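Beta-galactosidase/beta-glucuronidase (Faecalibacterium prausnitzii L2-6, PDB 6MVF) binds flavin mononucleotide and, as a family 2 glycoside hydrolase of a human gut bacterium, is a beta-glucuronidase, hydrolysing beta-glucuronides. Local coordinates at residues 96-109 against 126-140. Residues are numbered along the deposited sequence; the frame is centred on the assembly and turned at random.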
ATOM      1  N   ALA A  96       8.130  18.279  24.896  1.00 31.12           N
ATOM      2  CA  ALA A  96       9.506  18.747  25.022  1.00 37.26           C
ATOM      3  C   ALA A  96       9.965  18.452  26.445  1.00 34.54           C
ATOM      4  O   ALA A  96       9.557  19.136  27.391  1.00 34.74           O
ATOM      5  CB  ALA A  96       9.624  20.238  24.690  1.00 27.22           C
ATOM      6  N   ALA A  97      10.821  17.448  26.596  1.00 28.80           N
ATOM      7  CA  ALA A  97      11.204  16.953  27.910  1.00 36.67           C
ATOM      8  C   ALA A  97      12.498  17.631  28.341  1.00 38.27           C
ATOM      9  O   ALA A  97      13.531  17.429  27.694  1.00 37.15           O
ATOM     10  CB  ALA A  97      11.369  15.436  27.858  1.00 26.38           C
ATOM     11  N   LEU A  98      12.464  18.423  29.424  1.00 33.84           N
ATOM     12  CA  LEU A  98      11.327  18.644  30.329  1.00 31.18           C
ATOM     13  C   LEU A  98      10.756  20.065  30.286  1.00 34.29           C
ATOM     14  O   LEU A  98       9.651  20.324  30.761  1.00 32.81           O
ATOM     15  CB  LEU A  98      11.762  18.371  31.759  1.00 22.74           C
ATOM     16  CG  LEU A  98      12.200  16.955  32.056  1.00 33.36           C
ATOM     17  CD1 LEU A  98      12.716  16.885  33.491  1.00 35.40           C
ATOM     18  CD2 LEU A  98      11.021  16.000  31.831  1.00 33.45           C
ATOM     19  N   ASP A  99      11.549  20.980  29.732  1.00 39.09           N
ATOM     20  CA  ASP A  99      11.346  22.420  29.813  1.00 37.27           C
ATOM     21  C   ASP A  99      11.790  22.997  28.482  1.00 39.06           C
ATOM     22  O   ASP A  99      12.813  22.566  27.944  1.00 44.77           O
ATOM     23  CB  ASP A  99      12.171  23.007  30.969  1.00 40.23           C
ATOM     24  CG  ASP A  99      11.731  24.405  31.374  1.00 58.49           C
ATOM     25  OD1 ASP A  99      10.825  24.967  30.718  1.00 59.67           O
ATOM     26  OD2 ASP A  99      12.299  24.948  32.358  1.00 67.59           O
ATOM     27  N   ALA A 100      11.028  23.944  27.931  1.00 30.60           N
ATOM     28  CA  ALA A 100      11.276  24.352  26.555  1.00 34.07           C
ATOM     29  C   ALA A 100      11.074  25.847  26.346  1.00 38.77           C
ATOM     30  O   ALA A 100      10.282  26.494  27.039  1.00 41.90           O
ATOM     31  CB  ALA A 100      10.386  23.588  25.571  1.00 37.71           C
ATOM     32  N   THR A 101      11.803  26.381  25.361  1.00 36.65           N
ATOM     33  CA  THR A 101      11.624  27.741  24.859  1.00 41.71           C
ATOM     34  C   THR A 101      11.631  27.691  23.341  1.00 36.76           C
ATOM     35  O   THR A 101      12.541  27.102  22.750  1.00 36.88           O
ATOM     36  CB  THR A 101      12.733  28.691  25.350  1.00 39.21           C
ATOM     37  OG1 THR A 101      12.702  28.783  26.781  1.00 43.50           O
ATOM     38  CG2 THR A 101      12.524  30.078  24.768  1.00 34.64           C
ATOM     39  N   VAL A 102      10.633  28.304  22.708  1.00 35.17           N
ATOM     40  CA  VAL A 102      10.524  28.318  21.251  1.00 34.94           C
ATOM     41  C   VAL A 102      10.837  29.725  20.752  1.00 38.86           C
ATOM     42  O   VAL A 102      10.252  30.706  21.225  1.00 39.84           O
ATOM     43  CB  VAL A 102       9.132  27.852  20.776  1.00 35.72           C
ATOM     44  CG1 VAL A 102       9.068  27.799  19.240  1.00 36.64           C
ATOM     45  CG2 VAL A 102       8.796  26.484  21.348  1.00 31.26           C
ATOM     46  N   LYS A 103      11.754  29.825  19.792  1.00 40.16           N
ATOM     47  CA  LYS A 103      12.077  31.090  19.141  1.00 39.24           C
ATOM     48  C   LYS A 103      11.872  30.965  17.640  1.00 38.96           C
ATOM     49  O   LYS A 103      12.302  29.979  17.027  1.00 39.94           O
ATOM     50  CB  LYS A 103      13.520  31.523  19.412  1.00 37.09           C
ATOM     51  CG  LYS A 103      13.778  32.125  20.768  1.00 36.57           C
ATOM     52  CD  LYS A 103      15.280  32.243  20.977  1.00 46.20           C
ATOM     53  CE  LYS A 103      15.624  32.688  22.384  1.00 50.36           C
ATOM     54  NZ  LYS A 103      16.781  31.926  22.928  1.00 43.20           N
ATOM     55  N   VAL A 104      11.233  31.968  17.049  1.00 37.54           N
ATOM     56  CA  VAL A 104      11.134  32.090  15.601  1.00 38.52           C
ATOM     57  C   VAL A 104      11.911  33.334  15.186  1.00 44.42           C
ATOM     58  O   VAL A 104      11.645  34.437  15.685  1.00 40.79           O
ATOM     59  CB  VAL A 104       9.675  32.155  15.129  1.00 35.70           C
ATOM     60  CG1 VAL A 104       9.620  32.361  13.623  1.00 34.95           C
ATOM     61  CG2 VAL A 104       8.954  30.883  15.521  1.00 34.09           C
ATOM     62  N   ASN A 105      12.883  33.151  14.283  1.00 43.95           N
ATOM     63  CA  ASN A 105      13.710  34.247  13.781  1.00 39.42           C
ATOM     64  C   ASN A 105      14.237  35.118  14.924  1.00 40.53           C
ATOM     65  O   ASN A 105      14.198  36.346  14.870  1.00 41.13           O
ATOM     66  CB  ASN A 105      12.930  35.093  12.773  1.00 38.65           C
ATOM     67  CG  ASN A 105      12.513  34.320  11.534  1.00 43.02           C
ATOM     68  OD1 ASN A 105      13.262  33.485  11.000  1.00 42.70           O
ATOM     69  ND2 ASN A 105      11.306  34.609  11.056  1.00 39.96           N
ATOM     70  N   GLY A 106      14.685  34.480  15.999  1.00 41.09           N
ATOM     71  CA  GLY A 106      15.320  35.181  17.093  1.00 49.10           C
ATOM     72  C   GLY A 106      14.425  35.504  18.275  1.00 48.72           C
ATOM     73  O   GLY A 106      14.916  35.533  19.410  1.00 53.44           O
ATOM     74  N   THR A 107      13.133  35.734  18.046  1.00 44.01           N
ATOM     75  CA  THR A 107      12.221  36.197  19.093  1.00 43.00           C
ATOM     76  C   THR A 107      11.520  35.032  19.792  1.00 45.60           C
ATOM     77  O   THR A 107      11.071  34.084  19.136  1.00 45.09           O
ATOM     78  CB  THR A 107      11.179  37.133  18.478  1.00 45.17           C
ATOM     79  OG1 THR A 107      11.841  38.261  17.890  1.00 48.42           O
ATOM     80  CG2 THR A 107      10.179  37.603  19.518  1.00 42.01           C
ATOM     81  N   VAL A 108      11.416  35.109  21.129  1.00 42.05           N
ATOM     82  CA  VAL A 108      10.706  34.077  21.888  1.00 35.87           C
ATOM     83  C   VAL A 108       9.245  34.056  21.469  1.00 36.62           C
ATOM     84  O   VAL A 108       8.562  35.085  21.479  1.00 45.42           O
ATOM     85  CB  VAL A 108      10.826  34.310  23.404  1.00 38.36           C
ATOM     86  CG1 VAL A 108      10.045  33.252  24.161  1.00 30.71           C
ATOM     87  CG2 VAL A 108      12.272  34.275  23.864  1.00 38.02           C
ATOM     88  N   ALA A 109       8.761  32.880  21.077  1.00 41.82           N
ATOM     89  CA  ALA A 109       7.345  32.679  20.780  1.00 39.03           C
ATOM     90  C   ALA A 109       6.567  32.114  21.959  1.00 32.17           C
ATOM     91  O   ALA A 109       5.401  32.473  22.136  1.00 31.86           O
ATOM     92  CB  ALA A 109       7.171  31.753  19.570  1.00 39.44           C
ATOM     93  N   LEU A 126       5.781  36.581  13.885  1.00 36.05           N
ATOM     94  CA  LEU A 126       7.218  36.362  13.817  1.00 35.96           C
ATOM     95  C   LEU A 126       7.656  35.768  12.481  1.00 40.95           C
ATOM     96  O   LEU A 126       8.840  35.463  12.308  1.00 40.78           O
ATOM     97  CB  LEU A 126       7.660  35.459  14.968  1.00 33.80           C
ATOM     98  CG  LEU A 126       6.909  35.773  16.270  1.00 36.99           C
ATOM     99  CD1 LEU A 126       7.259  34.772  17.389  1.00 33.75           C
ATOM    100  CD2 LEU A 126       7.155  37.206  16.719  1.00 31.13           C
ATOM    101  N   CYS A 127       6.740  35.629  11.528  1.00 40.42           N
ATOM    102  CA  CYS A 127       7.006  34.960  10.265  1.00 38.43           C
ATOM    103  C   CYS A 127       7.222  35.968   9.147  1.00 42.43           C
ATOM    104  O   CYS A 127       6.510  36.974   9.047  1.00 39.41           O
ATOM    105  CB  CYS A 127       5.844  34.038   9.882  1.00 46.60           C
ATOM    106  SG  CYS A 127       5.736  32.505  10.829  1.00 50.45           S
ATOM    107  N   ARG A 128       8.206  35.682   8.306  1.00 44.04           N
ATOM    108  CA  ARG A 128       8.414  36.378   7.049  1.00 40.10           C
ATOM    109  C   ARG A 128       8.222  35.386   5.906  1.00 42.50           C
ATOM    110  O   ARG A 128       8.273  34.168   6.097  1.00 43.82           O
ATOM    111  CB  ARG A 128       9.811  36.996   6.992  1.00 32.09           C
ATOM    112  CG  ARG A 128      10.905  35.977   6.903  1.00 33.60           C
ATOM    113  CD  ARG A 128      12.058  36.309   7.819  1.00 39.00           C
ATOM    114  NE  ARG A 128      13.083  35.282   7.699  1.00 45.12           N
ATOM    115  CZ  ARG A 128      14.276  35.323   8.279  1.00 45.17           C
ATOM    116  NH1 ARG A 128      14.613  36.347   9.055  1.00 43.60           N
ATOM    117  NH2 ARG A 128      15.133  34.327   8.075  1.00 42.56           N
ATOM    118  N   ASP A 129       7.982  35.913   4.717  1.00 39.65           N
ATOM    119  CA  ASP A 129       7.897  35.054   3.550  1.00 49.75           C
ATOM    120  C   ASP A 129       9.230  34.351   3.301  1.00 43.64           C
ATOM    121  O   ASP A 129      10.299  34.811   3.711  1.00 47.46           O
ATOM    122  CB  ASP A 129       7.487  35.865   2.322  1.00 56.14           C
ATOM    123  CG  ASP A 129       6.290  36.749   2.597  1.00 65.17           C
ATOM    124  OD1 ASP A 129       5.981  36.941   3.799  1.00 59.84           O
ATOM    125  OD2 ASP A 129       5.665  37.236   1.624  1.00 67.17           O
ATOM    126  N   GLY A 130       9.150  33.209   2.622  1.00 50.96           N
ATOM    127  CA  GLY A 130      10.332  32.411   2.381  1.00 45.75           C
ATOM    128  C   GLY A 130      10.818  31.745   3.654  1.00 44.21           C
ATOM    129  O   GLY A 130      10.050  31.442   4.571  1.00 41.12           O
ATOM    130  N   ASP A 131      12.127  31.533   3.710  1.00 52.61           N
ATOM    131  CA  ASP A 131      12.711  30.794   4.816  1.00 42.57           C
ATOM    132  C   ASP A 131      12.544  31.550   6.128  1.00 46.74           C
ATOM    133  O   ASP A 131      12.616  32.780   6.169  1.00 50.68           O
ATOM    134  CB  ASP A 131      14.188  30.524   4.541  1.00 48.25           C
ATOM    135  CG  ASP A 131      14.402  29.459   3.475  1.00 58.44           C
ATOM    136  OD1 ASP A 131      13.407  28.832   3.052  1.00 53.87           O
ATOM    137  OD2 ASP A 131      15.566  29.244   3.061  1.00 68.51           O
ATOM    138  N   ASN A 132      12.280  30.797   7.195  1.00 42.36           N
ATOM    139  CA  ASN A 132      12.307  31.288   8.565  1.00 46.12           C
ATOM    140  C   ASN A 132      13.183  30.340   9.372  1.00 40.34           C
ATOM    141  O   ASN A 132      13.489  29.234   8.925  1.00 41.98           O
ATOM    142  CB  ASN A 132      10.889  31.381   9.176  1.00 36.45           C
ATOM    143  CG  ASN A 132      10.001  32.380   8.456  1.00 41.19           C
ATOM    144  OD1 ASN A 132       9.660  33.438   8.997  1.00 42.46           O
ATOM    145  ND2 ASN A 132       9.621  32.052   7.224  1.00 44.73           N
ATOM    146  N   GLU A 133      13.603  30.768  10.561  1.00 42.59           N
ATOM    147  CA  GLU A 133      14.361  29.902  11.462  1.00 47.36           C
ATOM    148  C   GLU A 133      13.557  29.591  12.722  1.00 42.18           C
ATOM    149  O   GLU A 133      13.006  30.494  13.362  1.00 42.03           O
ATOM    150  CB  GLU A 133      15.710  30.522  11.827  1.00 45.61           C
ATOM    151  CG  GLU A 133      16.879  29.926  11.023  1.00 53.09           C
ATOM    152  CD  GLU A 133      17.400  28.587  11.589  1.00 58.20           C
ATOM    153  OE1 GLU A 133      17.476  28.433  12.835  1.00 48.86           O
ATOM    154  OE2 GLU A 133      17.748  27.687  10.781  1.00 60.17           O
ATOM    155  N   LEU A 134      13.492  28.309  13.062  1.00 42.03           N
ATOM    156  CA  LEU A 134      12.797  27.811  14.242  1.00 40.77           C
ATOM    157  C   LEU A 134      13.821  27.256  15.227  1.00 42.85           C
ATOM    158  O   LEU A 134      14.637  26.397  14.860  1.00 33.48           O
ATOM    159  CB  LEU A 134      11.785  26.730  13.845  1.00 35.63           C
ATOM    160  CG  LEU A 134      10.996  25.955  14.899  1.00 40.02           C
ATOM    161  CD1 LEU A 134      10.221  26.916  15.738  1.00 34.80           C
ATOM    162  CD2 LEU A 134      10.051  24.942  14.237  1.00 35.60           C
ATOM    163  N   THR A 135      13.774  27.751  16.470  1.00 39.14           N
ATOM    164  CA  THR A 135      14.732  27.393  17.518  1.00 39.23           C
ATOM    165  C   THR A 135      13.968  26.931  18.752  1.00 35.36           C
ATOM    166  O   THR A 135      13.122  27.669  19.267  1.00 34.60           O
ATOM    167  CB  THR A 135      15.636  28.589  17.863  1.00 39.96           C
ATOM    168  OG1 THR A 135      16.326  29.021  16.681  1.00 48.00           O
ATOM    169  CG2 THR A 135      16.664  28.218  18.916  1.00 33.06           C
ATOM    170  N   ILE A 136      14.254  25.716  19.223  1.00 32.60           N
ATOM    171  CA  ILE A 136      13.626  25.171  20.430  1.00 35.25           C
ATOM    172  C   ILE A 136      14.726  24.775  21.413  1.00 39.03           C
ATOM    173  O   ILE A 136      15.439  23.784  21.203  1.00 30.80           O
ATOM    174  CB  ILE A 136      12.712  23.976  20.131  1.00 35.94           C
ATOM    175  CG1 ILE A 136      11.693  24.330  19.046  1.00 38.09           C
ATOM    176  CG2 ILE A 136      11.999  23.529  21.416  1.00 35.17           C
ATOM    177  CD1 ILE A 136      11.072  23.115  18.342  1.00 32.83           C
ATOM    178  N   GLU A 137      14.857  25.546  22.489  1.00 43.81           N
ATOM    179  CA  GLU A 137      15.730  25.184  23.595  1.00 39.62           C
ATOM    180  C   GLU A 137      14.987  24.228  24.507  1.00 39.13           C
ATOM    181  O   GLU A 137      13.880  24.534  24.951  1.00 35.87           O
ATOM    182  CB  GLU A 137      16.154  26.424  24.381  1.00 45.42           C
ATOM    183  CG  GLU A 137      17.290  27.211  23.758  1.00 58.49           C
ATOM    184  CD  GLU A 137      17.756  28.382  24.626  1.00 67.67           C
ATOM    185  OE1 GLU A 137      17.982  29.477  24.049  1.00 59.10           O
ATOM    186  OE2 GLU A 137      17.895  28.198  25.869  1.00 61.50           O
ATOM    187  N   VAL A 138      15.598  23.081  24.792  1.00 38.19           N
ATOM    188  CA  VAL A 138      15.000  22.042  25.619  1.00 37.81           C
ATOM    189  C   VAL A 138      15.971  21.685  26.738  1.00 33.18           C
ATOM    190  O   VAL A 138      17.157  21.469  26.487  1.00 34.76           O
ATOM    191  CB  VAL A 138      14.663  20.793  24.784  1.00 36.34           C
ATOM    192  CG1 VAL A 138      14.027  19.712  25.657  1.00 34.16           C
ATOM    193  CG2 VAL A 138      13.774  21.162  23.633  1.00 33.54           C
ATOM    194  N   SER A 139      15.470  21.599  27.958  1.00 30.73           N
ATOM    195  CA  SER A 139      16.287  21.228  29.102  1.00 30.37           C
ATOM    196  C   SER A 139      15.606  20.111  29.877  1.00 33.37           C
ATOM    197  O   SER A 139      14.430  20.235  30.239  1.00 29.41           O
ATOM    198  CB  SER A 139      16.522  22.419  30.023  1.00 27.69           C
ATOM    199  OG  SER A 139      17.177  21.983  31.210  1.00 37.90           O
ATOM    200  N   ASN A 140      16.347  19.031  30.153  1.00 27.50           N
ATOM    201  CA  ASN A 140      15.863  17.996  31.060  1.00 31.45           C
ATOM    202  C   ASN A 140      16.548  18.058  32.431  1.00 33.62           C
ATOM    203  O   ASN A 140      16.622  17.049  33.144  1.00 34.87           O
ATOM    204  CB  ASN A 140      16.005  16.614  30.421  1.00 29.06           C
ATOM    205  CG  ASN A 140      17.450  16.160  30.288  1.00 32.83           C
ATOM    206  OD1 ASN A 140      18.369  16.969  30.210  1.00 28.66           O
ATOM    207  ND2 ASN A 140      17.646  14.842  30.245  1.00 30.70           N
TER
HETATM  208  O   HOH W   1      15.112  31.499  15.701  1.00 35.56           O
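Asn105, in the type I' turn from Val104 to Thr107, fits its amide between the 126-130 loop and the start of strand 131-139, and both ends of that amide are used. Asn105 OD1 accepts from Glu133 N at 2.8 Å, while ND2 splits its hydrogens between Asn132 OD1 (2.9 Å, in the Asn105 amide plane) and Leu126 O, approached almost head-on. The Arg128 guanidinium lies over it, the planes 19° apart; Asn105 OD1 sits over the guanidinium centre, 3.4 Å from Arg128 CZ, and Arg128 NE meets Asp131 O at the edge. Asn132 OD1 also accepts from Arg128 N, and Asn132 ND2 donates to Arg128 O, which fixes the rotation of the amide that receives Asn105.

Beyond the turn, strands 99-104 and 131-139 run antiparallel as neighbours in the six-stranded sheet of the family 2 sugar-binding domain. At the far end, after the cis Ala97-Leu98 peptide, Ser139 O receives Leu98 N and, weakly, Asp99 N: a classic beta bulge. Ala100, Val102, Val104, Leu134, Ile136 and Val138 line one face; Val102 CG1 meets Leu134 CD1 at 3.8 Å, and Phe119 of the four-stranded sheet touches Ala100 and Val102. Leu126 sets its CB against Val104 CB and lays CD1 on Ala109 CB, 3.7 Å away. The other face is polar: Lys103 NZ crosses diagonally to Glu137 OE1 (2.9 Å), a salt bridge whose hydrogen bond is weak. Apolar packing thus lies on the inner face and charge on the more exposed one, while the Asn105 amide ties the turn to the loop and to the first residues of strand 131-139, its carbonyl probably polarised by the stacked guanidinium.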